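Local coordinates for protein EvdO2 (Micromonospora carbonacea, PDB 4XAB) that probably catalyses an oxidative cyclization in orthosomycin biosynthesis, as a metal-dependent oxygenase of the phytanoyl-CoA dioxygenase family with a double-stranded beta-helix fold, at residues A[16-19]-A[23-26]; A[27-32]-A[91-96]; A[97-100]-A[105-108]; A[132-137]-A[184-189]. All coordinates share one frame; numbering follows the deposited sequence.

Interaction 1 of 4, residues A[16-19]-A[23-26]; sequences EEFR and FAIL
Phe23 O, the carbonyl oxygen at the start of strand 23-26, receives the C-H of Phe18 CA at a distance of 3.5 Å between Phe18 CA and Phe23 O, with an angle of 158° at the hydrogen. The contact belongs to the tight helix-to-strand turn at the entry of the double-stranded beta helix: helix 12-21 ends and, almost at once, strand 23-26 starts to pair antiparallel with strand 206-210. The backbone bonds of that pairing fall at Ala24 with Val208 and Leu26 with Ala206, whereas Phe23 O meets the helix. The C-H points nearly straight at the oxygen, a weak interaction allowed by the close approach of the chains, Phe18 CA and Phe23 CA being 4.8 Å apart.

Chi1 of Phe18 is 175°, which swings its ring away from the backbone N and beside the turn. The ring meets the strand backbone with its border: Ala24 N lies at the edge, near the ring plane, and Phe18 CD1 is 3.9 Å from Phe23 C, an oblique approach. Beyond the contact Phe18 stacks with Phe101 and touches Val208, so the ring joins helices 12-21 and 89-102 to the sheet. Phe23 itself turns its CB from the helix; its ring stacks with Tyr162 and touches His209, and the Phe23 side chain is about 11 Å from the bound nickel. The helix-facing side of the strand is instead occupied by Ala24, whose CB points toward the helix and meets Phe18 CB at 4.0 Å.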
loop_
_atom_site.group_PDB
_atom_site.type_symbol
_atom_site.label_atom_id
_atom_site.label_comp_id
_atom_site.label_asym_id
_atom_site.label_seq_id
_atom_site.Cartn_x
_atom_site.Cartn_y
_atom_site.Cartn_z
ATOM N N GLU A 16 15.735 8.292 9.589
ATOM C CA GLU A 16 16.538 9.190 8.794
ATOM C C GLU A 16 16.432 8.838 7.313
ATOM O O GLU A 16 16.264 9.717 6.467
ATOM C CB GLU A 16 17.992 9.158 9.259
ATOM C CG GLU A 16 18.919 10.004 8.411
ATOM C CD GLU A 16 20.378 9.827 8.794
ATOM O OE1 GLU A 16 20.748 8.720 9.257
ATOM O OE2 GLU A 16 21.150 10.794 8.630
ATOM N N GLU A 17 16.509 7.554 6.996
ATOM C CA GLU A 17 16.444 7.163 5.590
ATOM C C GLU A 17 15.020 7.287 5.060
ATOM O O GLU A 17 14.823 7.621 3.885
ATOM C CB GLU A 17 16.991 5.747 5.392
ATOM C CG GLU A 17 18.507 5.636 5.623
ATOM C CD GLU A 17 19.314 6.671 4.847
ATOM O OE1 GLU A 17 19.121 6.796 3.617
ATOM O OE2 GLU A 17 20.145 7.365 5.471
ATOM N N PHE A 18 14.022 7.044 5.910
ATOM C CA PHE A 18 12.646 7.334 5.500
ATOM C C PHE A 18 12.484 8.803 5.090
ATOM O O PHE A 18 11.869 9.098 4.065
ATOM C CB PHE A 18 11.641 6.983 6.604
ATOM C CG PHE A 18 10.222 7.380 6.273
ATOM C CD1 PHE A 18 9.455 6.597 5.406
ATOM C CD2 PHE A 18 9.665 8.535 6.802
ATOM C CE1 PHE A 18 8.150 6.975 5.087
ATOM C CE2 PHE A 18 8.368 8.917 6.487
ATOM C CZ PHE A 18 7.612 8.129 5.627
ATOM N N ARG A 19 13.041 9.728 5.872
ATOM C CA ARG A 19 12.895 11.152 5.578
ATOM C C ARG A 19 13.636 11.542 4.314
ATOM O O ARG A 19 13.152 12.341 3.515
ATOM C CB ARG A 19 13.414 12.012 6.736
ATOM C CG ARG A 19 12.716 11.784 8.042
ATOM C CD ARG A 19 11.228 11.900 7.900
ATOM N NE ARG A 19 10.594 11.857 9.210
ATOM C CZ ARG A 19 10.359 12.929 9.958
ATOM N NH1 ARG A 19 10.693 14.139 9.524
ATOM N NH2 ARG A 19 9.780 12.785 11.139
ATOM N N PHE A 23 10.899 6.391 1.644
ATOM C CA PHE A 23 10.450 5.040 1.945
ATOM C C PHE A 23 11.430 4.362 2.886
ATOM O O PHE A 23 12.572 4.802 3.050
ATOM C CB PHE A 23 10.306 4.212 0.668
ATOM C CG PHE A 23 11.609 3.934 -0.002
ATOM C CD1 PHE A 23 12.286 2.738 0.225
ATOM C CD2 PHE A 23 12.168 4.867 -0.856
ATOM C CE1 PHE A 23 13.491 2.499 -0.390
ATOM C CE2 PHE A 23 13.370 4.638 -1.470
ATOM C CZ PHE A 23 14.040 3.451 -1.238
ATOM N N ALA A 24 10.987 3.265 3.484
ATOM C CA ALA A 24 11.888 2.499 4.354
ATOM C C ALA A 24 11.446 1.070 4.413
ATOM O O ALA A 24 10.251 0.782 4.335
ATOM C CB ALA A 24 11.918 3.091 5.740
ATOM N N ILE A 25 12.419 0.181 4.557
ATOM C CA ILE A 25 12.160 -1.234 4.725
ATOM C C ILE A 25 12.273 -1.617 6.187
ATOM O O ILE A 25 13.259 -1.281 6.844
ATOM C CB ILE A 25 13.155 -2.091 3.924
ATOM C CG1 ILE A 25 12.916 -1.915 2.426
ATOM C CG2 ILE A 25 13.033 -3.559 4.337
ATOM C CD1 ILE A 25 13.859 -2.757 1.571
ATOM N N LEU A 26 11.255 -2.306 6.684
ATOM C CA LEU A 26 11.283 -2.860 8.032
ATOM C C LEU A 26 11.247 -4.375 7.912
ATOM O O LEU A 26 10.221 -4.933 7.538
ATOM C CB LEU A 26 10.100 -2.359 8.832
ATOM C CG LEU A 26 9.836 -0.857 8.785
ATOM C CD1 LEU A 26 8.562 -0.525 9.539
ATOM C CD2 LEU A 26 11.023 -0.125 9.364
#

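Interaction 2 of 4, residues A[27-32]-A[91-96]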
loop_
_atom_site.group_PDB
_atom_site.type_symbol
_atom_site.label_atom_id
_atom_site.label_comp_id
_atom_site.label_asym_id
_atom_site.label_seq_id
_atom_site.Cartn_x
_atom_site.Cartn_y
_atom_site.Cartn_z
ATOM N N PRO A 27 12.362 -5.044 8.233
ATOM C CA PRO A 27 12.454 -6.478 7.940
ATOM C C PRO A 27 11.390 -7.348 8.608
ATOM O O PRO A 27 10.968 -8.338 8.005
ATOM C CB PRO A 27 13.848 -6.847 8.458
ATOM C CG PRO A 27 14.627 -5.592 8.308
ATOM C CD PRO A 27 13.659 -4.489 8.675
ATOM N N GLN A 28 10.961 -7.003 9.816
ATOM C CA GLN A 28 9.990 -7.833 10.512
ATOM C C GLN A 28 9.081 -6.988 11.405
ATOM O O GLN A 28 9.388 -6.757 12.575
ATOM C CB GLN A 28 10.703 -8.902 11.349
ATOM C CG GLN A 28 9.751 -9.878 12.055
ATOM C CD GLN A 28 9.847 -11.308 11.537
ATOM O OE1 GLN A 28 10.934 -11.873 11.435
ATOM N NE2 GLN A 28 8.694 -11.899 11.200
ATOM N N VAL A 29 7.967 -6.515 10.864
ATOM C CA VAL A 29 7.055 -5.689 11.650
ATOM C C VAL A 29 5.926 -6.547 12.244
ATOM O O VAL A 29 5.264 -6.139 13.190
ATOM C CB VAL A 29 6.470 -4.530 10.807
ATOM C CG1 VAL A 29 5.359 -5.021 9.896
ATOM C CG2 VAL A 29 5.945 -3.411 11.713
ATOM N N ALA A 30 5.716 -7.728 11.669
ATOM C CA ALA A 30 4.760 -8.694 12.187
ATOM C C ALA A 30 5.516 -9.972 12.471
ATOM O O ALA A 30 6.342 -10.393 11.664
ATOM C CB ALA A 30 3.625 -8.951 11.200
ATOM N N SER A 31 5.247 -10.577 13.623
ATOM C CA SER A 31 5.899 -11.827 13.996
ATOM C C SER A 31 5.373 -12.956 13.142
ATOM O O SER A 31 4.341 -12.816 12.493
ATOM C CB SER A 31 5.649 -12.150 15.460
ATOM O OG SER A 31 4.290 -12.530 15.631
ATOM N N GLU A 32 6.063 -14.091 13.184
ATOM C CA GLU A 32 5.630 -15.265 12.442
ATOM C C GLU A 32 4.215 -15.692 12.838
ATOM O O GLU A 32 3.428 -16.104 11.986
ATOM C CB GLU A 32 6.617 -16.414 12.652
ATOM C CG GLU A 32 6.384 -17.598 11.735
ATOM C CD GLU A 32 7.493 -18.624 11.825
ATOM O OE1 GLU A 32 8.394 -18.455 12.674
ATOM O OE2 GLU A 32 7.462 -19.599 11.045
ATOM N N PHE A 91 -1.148 -3.522 14.867
ATOM C CA PHE A 91 -1.668 -2.190 14.583
ATOM C C PHE A 91 -0.989 -1.152 15.472
ATOM O O PHE A 91 -0.539 -0.108 14.995
ATOM C CB PHE A 91 -3.181 -2.115 14.783
ATOM C CG PHE A 91 -3.715 -0.707 14.737
ATOM C CD1 PHE A 91 -4.010 -0.106 13.525
ATOM C CD2 PHE A 91 -3.899 0.025 15.913
ATOM C CE1 PHE A 91 -4.490 1.192 13.480
ATOM C CE2 PHE A 91 -4.368 1.320 15.865
ATOM C CZ PHE A 91 -4.669 1.899 14.653
ATOM N N ALA A 92 -0.924 -1.447 16.766
ATOM C CA ALA A 92 -0.383 -0.505 17.734
ATOM C C ALA A 92 1.072 -0.200 17.417
ATOM O O ALA A 92 1.524 0.940 17.546
ATOM C CB ALA A 92 -0.518 -1.058 19.148
ATOM N N ARG A 93 1.792 -1.243 17.008
ATOM C CA ARG A 93 3.197 -1.163 16.662
ATOM C C ARG A 93 3.366 -0.260 15.443
ATOM O O ARG A 93 4.250 0.599 15.398
ATOM C CB ARG A 93 3.736 -2.580 16.384
ATOM C CG ARG A 93 5.230 -2.738 16.256
ATOM C CD ARG A 93 5.594 -4.229 16.051
ATOM N NE ARG A 93 4.976 -5.091 17.069
ATOM C CZ ARG A 93 4.184 -6.132 16.806
ATOM N NH1 ARG A 93 3.908 -6.469 15.548
ATOM N NH2 ARG A 93 3.662 -6.842 17.804
ATOM N N CYS A 94 2.501 -0.456 14.460
ATOM C CA CYS A 94 2.547 0.355 13.248
ATOM C C CYS A 94 2.177 1.820 13.524
ATOM O O CYS A 94 2.767 2.729 12.932
ATOM C CB CYS A 94 1.620 -0.236 12.186
ATOM S SG CYS A 94 2.273 -1.756 11.440
ATOM N N ARG A 95 1.212 2.050 14.420
ATOM C CA ARG A 95 0.817 3.425 14.752
ATOM C C ARG A 95 1.995 4.149 15.408
ATOM O O ARG A 95 2.254 5.331 15.148
ATOM C CB ARG A 95 -0.421 3.438 15.664
ATOM C CG ARG A 95 -1.012 4.827 15.932
ATOM C CD ARG A 95 -2.245 4.738 16.842
ATOM N NE ARG A 95 -1.920 4.020 18.073
ATOM C CZ ARG A 95 -2.809 3.463 18.892
ATOM N NH1 ARG A 95 -4.104 3.534 18.626
ATOM N NH2 ARG A 95 -2.390 2.824 19.979
ATOM N N SER A 96 2.722 3.428 16.256
ATOM C CA SER A 96 3.903 3.986 16.909
ATOM C C SER A 96 4.994 4.307 15.900
ATOM O O SER A 96 5.671 5.322 16.015
ATOM C CB SER A 96 4.438 3.025 17.969
ATOM O OG SER A 96 3.446 2.812 18.956
#
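Val29 and Arg93 bury the most surface in this contact, with Cys94 third, and each touches in a different way. Arg93 runs straight out from helix 89-102 as far as CD, then bends at chi3 (-51°), which brings the guanidinium edge to the loop 27-32. There NH1 donates to Val29 O over 2.7 Å with an N-H...O angle of 142°; the bond is short but bent, and the oxygen lies somewhat out of the guanidinium plane. Arg93 CD also passes 3.5 Å from Val29 O, so the carbonyl rests against the aliphatic part of the chain as well as its charged end.

The apolar part rests on Val29 CG2 and Cys94 SG, 4.0 Å apart, although Val29 has a second conformer and this contact is certain for one only. Gln28 NE2 donates to Ala30 O at 2.8 Å, nearly straight (173°) and in the amide plane, tying the Gln28 side chain across Val29.

Arg93 NH1 also forms a salt bridge with Glu34, whose OE1 accepts Ser31 N in a capping box that starts helix 32-45. The cation thus ties a neutral carbonyl and a carboxylate together, and its charge would probably polarise the Val29 carbonyl and strengthen the bond.

Interaction 3 of 4, residues A[97-100]-A[105-108]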
loop_
_atom_site.group_PDB
_atom_site.type_symbol
_atom_site.label_atom_id
_atom_site.label_comp_id
_atom_site.label_asym_id
_atom_site.label_seq_id
_atom_site.Cartn_x
_atom_site.Cartn_y
_atom_site.Cartn_z
ATOM N N ILE A 97 5.161 3.438 14.908
ATOM C CA ILE A 97 6.134 3.680 13.854
ATOM C C ILE A 97 5.739 4.929 13.062
ATOM O O ILE A 97 6.570 5.781 12.775
ATOM C CB ILE A 97 6.255 2.460 12.900
ATOM C CG1 ILE A 97 6.933 1.293 13.630
ATOM C CG2 ILE A 97 7.043 2.835 11.663
ATOM C CD1 ILE A 97 6.950 -0.012 12.839
ATOM N N ALA A 98 4.458 5.037 12.741
ATOM C CA ALA A 98 3.953 6.174 11.968
ATOM C C ALA A 98 4.203 7.472 12.717
ATOM O O ALA A 98 4.645 8.467 12.135
ATOM C CB ALA A 98 2.469 6.004 11.676
ATOM N N SER A 99 3.925 7.436 14.016
ATOM C CA SER A 99 4.161 8.572 14.892
ATOM C C SER A 99 5.624 9.012 14.872
ATOM O O SER A 99 5.922 10.205 14.736
ATOM C CB SER A 99 3.739 8.224 16.317
ATOM O OG SER A 99 4.069 9.287 17.188
ATOM N N ALA A 100 6.533 8.047 15.002
ATOM C CA ALA A 100 7.964 8.341 14.964
ATOM C C ALA A 100 8.383 8.921 13.618
ATOM O O ALA A 100 9.159 9.874 13.548
ATOM C CB ALA A 100 8.771 7.087 15.264
ATOM N N ALA A 105 1.928 13.025 17.294
ATOM C CA ALA A 105 1.368 12.202 18.357
ATOM C C ALA A 105 0.451 11.153 17.762
ATOM O O ALA A 105 -0.258 11.425 16.800
ATOM C CB ALA A 105 0.602 13.067 19.384
ATOM N N GLU A 106 0.467 9.957 18.339
ATOM C CA GLU A 106 -0.378 8.864 17.861
ATOM C C GLU A 106 -1.854 9.261 17.838
ATOM O O GLU A 106 -2.610 8.872 16.942
ATOM C CB GLU A 106 -0.173 7.628 18.738
ATOM C CG GLU A 106 1.237 7.063 18.628
ATOM C CD GLU A 106 1.426 5.777 19.399
ATOM O OE1 GLU A 106 0.445 5.024 19.547
ATOM O OE2 GLU A 106 2.560 5.519 19.852
ATOM N N GLU A 107 -2.251 10.049 18.830
ATOM C CA GLU A 107 -3.631 10.510 18.960
ATOM C C GLU A 107 -4.061 11.456 17.845
ATOM O O GLU A 107 -5.251 11.671 17.635
ATOM C CB GLU A 107 -3.818 11.200 20.315
ATOM C CG GLU A 107 -3.619 10.296 21.526
ATOM C CD GLU A 107 -2.165 10.174 21.966
ATOM O OE1 GLU A 107 -1.266 10.626 21.231
ATOM O OE2 GLU A 107 -1.925 9.626 23.059
ATOM N N GLU A 108 -3.087 12.036 17.150
ATOM C CA GLU A 108 -3.349 12.954 16.043
ATOM C C GLU A 108 -3.584 12.232 14.726
ATOM O O GLU A 108 -4.034 12.832 13.756
ATOM C CB GLU A 108 -2.179 13.923 15.875
ATOM C CG GLU A 108 -2.157 15.040 16.887
ATOM C CD GLU A 108 -0.892 15.867 16.814
ATOM O OE1 GLU A 108 -0.468 16.394 17.864
ATOM O OE2 GLU A 108 -0.322 15.990 15.710
#
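Chi1 of 175° in Ser99 sends OG to the side opposite the backbone N, and chi1 of -65° in Glu106 sets CG opposite its own carbonyl carbon; together they bring Ser99 CB and Glu106 CG to 3.6 Å. The meeting is between methylenes, while the polar ends turn to different partners. Ser99 OG lies 3.9 Å from Glu106 CG and 3.8 Å from Glu106 N. With Ser99 OG also 4.1 Å from Ala105 C, the hydroxyl sits against the backbone of the returning turn. Its hydrogen bond is to Met104 O, between the two segments, which probably holds OG in this rotation.

Glu106 continues extended beyond CG and lays its carboxylate along the helix, where OE1 forms a salt bridge with Arg95 NE and OE2 a hydrogen bond with Ser96 OG. The CG methylene packs on Ser99 on the way, one turn farther toward the helix end. A 3-10 turn spans 106-108, recorded by Glu108 N bonding to Ala105 O at 2.9 Å.

The whole lies at the surface, where the chain leaves the end of helix 89-102 and reverses into strand 110-118. Neighbouring residues of the helix pack elsewhere: Ala98 on Leu109, Ile97 on Ile10 and Val29, Ala100 on Ile10.

Interaction 4 of 4, residues A[132-137]-A[184-189]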
loop_
_atom_site.group_PDB
_atom_site.type_symbol
_atom_site.label_atom_id
_atom_site.label_comp_id
_atom_site.label_asym_id
_atom_site.label_seq_id
_atom_site.Cartn_x
_atom_site.Cartn_y
_atom_site.Cartn_z
ATOM N N GLU A 132 -0.695 10.549 -3.211
ATOM C CA GLU A 132 -1.310 11.877 -3.101
ATOM C C GLU A 132 -2.083 12.273 -4.372
ATOM O O GLU A 132 -2.979 13.115 -4.330
ATOM C CB GLU A 132 -0.255 12.943 -2.780
ATOM C CG GLU A 132 -0.890 14.296 -2.411
ATOM C CD GLU A 132 0.080 15.243 -1.742
ATOM O OE1 GLU A 132 1.087 14.773 -1.183
ATOM O OE2 GLU A 132 -0.166 16.467 -1.790
ATOM N N ALA A 133 -1.759 11.660 -5.506
ATOM C CA ALA A 133 -2.479 11.991 -6.740
ATOM C C ALA A 133 -3.965 11.652 -6.650
ATOM O O ALA A 133 -4.782 12.179 -7.414
ATOM C CB ALA A 133 -1.839 11.272 -7.935
ATOM N N TYR A 134 -4.310 10.770 -5.717
ATOM C CA TYR A 134 -5.700 10.387 -5.476
ATOM C C TYR A 134 -6.420 11.346 -4.537
ATOM O O TYR A 134 -7.620 11.216 -4.318
ATOM C CB TYR A 134 -5.777 8.975 -4.879
ATOM C CG TYR A 134 -5.474 7.860 -5.861
ATOM C CD1 TYR A 134 -6.478 7.320 -6.655
ATOM C CD2 TYR A 134 -4.193 7.356 -5.987
ATOM C CE1 TYR A 134 -6.200 6.293 -7.559
ATOM C CE2 TYR A 134 -3.904 6.342 -6.890
ATOM C CZ TYR A 134 -4.922 5.816 -7.673
ATOM O OH TYR A 134 -4.649 4.793 -8.571
ATOM N N MET A 135 -5.691 12.298 -3.972
ATOM C CA MET A 135 -6.257 13.113 -2.908
ATOM C C MET A 135 -6.669 14.500 -3.375
ATOM O O MET A 135 -6.101 15.031 -4.322
ATOM C CB MET A 135 -5.261 13.214 -1.764
ATOM C CG MET A 135 -4.945 11.855 -1.192
ATOM S SD MET A 135 -3.628 11.994 0.019
ATOM C CE MET A 135 -4.483 12.721 1.396
ATOM N N ASP A 136 -7.646 15.076 -2.677
ATOM C CA ASP A 136 -8.178 16.405 -2.975
ATOM C C ASP A 136 -7.095 17.472 -2.808
ATOM O O ASP A 136 -6.559 17.632 -1.719
ATOM C CB ASP A 136 -9.357 16.674 -2.040
ATOM C CG ASP A 136 -10.158 17.896 -2.411
ATOM O OD1 ASP A 136 -9.615 18.839 -3.019
ATOM O OD2 ASP A 136 -11.347 17.901 -2.053
ATOM N N PRO A 137 -6.773 18.213 -3.884
ATOM C CA PRO A 137 -5.671 19.186 -3.788
ATOM C C PRO A 137 -6.005 20.377 -2.902
ATOM O O PRO A 137 -5.128 21.192 -2.570
ATOM C CB PRO A 137 -5.463 19.627 -5.243
ATOM C CG PRO A 137 -6.792 19.356 -5.912
ATOM C CD PRO A 137 -7.327 18.126 -5.249
ATOM N N ARG A 184 -9.828 1.471 -12.361
ATOM C CA ARG A 184 -8.543 0.806 -12.606
ATOM C C ARG A 184 -7.403 1.605 -12.005
ATOM O O ARG A 184 -6.320 1.066 -11.735
ATOM C CB ARG A 184 -8.313 0.603 -14.104
ATOM C CG ARG A 184 -9.232 -0.444 -14.728
ATOM C CD ARG A 184 -8.974 -0.596 -16.221
ATOM N NE ARG A 184 -7.627 -1.092 -16.491
ATOM C CZ ARG A 184 -7.107 -1.210 -17.706
ATOM N NH1 ARG A 184 -7.826 -0.875 -18.767
ATOM N NH2 ARG A 184 -5.871 -1.668 -17.859
ATOM N N GLY A 185 -7.651 2.892 -11.778
ATOM C CA GLY A 185 -6.706 3.710 -11.037
ATOM C C GLY A 185 -5.977 4.712 -11.903
ATOM O O GLY A 185 -6.305 4.882 -13.093
ATOM N N LEU A 186 -4.992 5.363 -11.289
ATOM C CA LEU A 186 -4.202 6.422 -11.912
ATOM C C LEU A 186 -2.786 5.960 -12.221
ATOM O O LEU A 186 -2.281 5.022 -11.597
ATOM C CB LEU A 186 -4.132 7.641 -10.982
ATOM C CG LEU A 186 -5.426 8.388 -10.661
ATOM C CD1 LEU A 186 -5.138 9.411 -9.543
ATOM C CD2 LEU A 186 -5.926 9.089 -11.888
ATOM N N MET A 187 -2.137 6.626 -13.172
ATOM C CA MET A 187 -0.720 6.393 -13.404
ATOM C C MET A 187 -0.011 7.656 -13.839
ATOM O O MET A 187 -0.646 8.606 -14.299
ATOM C CB MET A 187 -0.515 5.306 -14.461
ATOM C CG MET A 187 -0.968 5.715 -15.836
ATOM S SD MET A 187 -0.607 4.394 -17.015
ATOM C CE MET A 187 1.163 4.260 -16.799
ATOM N N THR A 188 1.312 7.657 -13.686
ATOM C CA THR A 188 2.128 8.714 -14.262
ATOM C C THR A 188 3.161 8.102 -15.203
ATOM O O THR A 188 3.608 6.979 -14.984
ATOM C CB THR A 188 2.835 9.572 -13.180
ATOM O OG1 THR A 188 3.568 10.618 -13.827
ATOM C CG2 THR A 188 3.776 8.741 -12.288
ATOM N N ASP A 189 3.512 8.835 -16.255
ATOM C CA ASP A 189 4.561 8.425 -17.185
ATOM C C ASP A 189 5.883 9.071 -16.798
ATOM O O ASP A 189 6.909 8.844 -17.427
ATOM C CB ASP A 189 4.213 8.828 -18.623
ATOM C CG ASP A 189 2.977 8.125 -19.153
ATOM O OD1 ASP A 189 2.782 6.929 -18.842
ATOM O OD2 ASP A 189 2.204 8.772 -19.894
#
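Tyr134 presents one ring face to Leu186, whose CD1 stands 3.8 Å from the ring centroid and only 10° off the normal, a CH-pi contact centred over the ring. At the ring edge, near its plane, comes Gly185 CA, 3.4 Å from Tyr134 OH. The hydroxyl oxygen accepts the backbone N-H of Leu186 at 2.8 Å and 171°, nearly straight. The two side chains run past each other in opposite directions, so Leu186 is held twice: its N at the phenol end and its CD1 over the ring.

Lacking a side chain, Gly185 lets the phenol oxygen come this near its CA; independently, its phi of 109° is a conformation open chiefly to glycine. Leu186 CD1 also lies 3.5 Å from Ala133 O and 4.1 Å from Ala133 CB, so the methyl group packs against both the ring and Ala133. Ala133 O also accepts a bond from Trp248 NE1, and Leu186 touches Trp248.

The Tyr134 side chain is about 6 Å from the nickel held by His129, Asp131 and His215, and about 4 Å from a bound imidazole, probably from the crystallisation liquor. The contact joins the loop 132-137, which follows two of those ligands and leads into strand 139-149, to strand 186-187, paired antiparallel with strand 175-176.

How the interactions relate
The four contacts follow one another along the chain, each closing before the next opens. Interactions 1 and 2 are consecutive, strand 23-26 running directly into the loop 27-32, while interactions 2 and 3 use successive turns of helix 89-102. These three cluster with centres 14 to 16 Å apart, and interaction 3 touches both of the others: Leu26 CD1 meets Ile97 CD1 at 3.7 Å, and Arg95 NE bridges to Glu106 OE1 at 3.0 Å. They thus fasten the N-terminal chain and helix 89-102 against the main sheet. Interaction 4 stands apart, its centre 23 to 28 Å from the others and opposite interaction 2 across the chain's centre, joining the loop after the metal ligands His129 and Asp131 to strand 186-187.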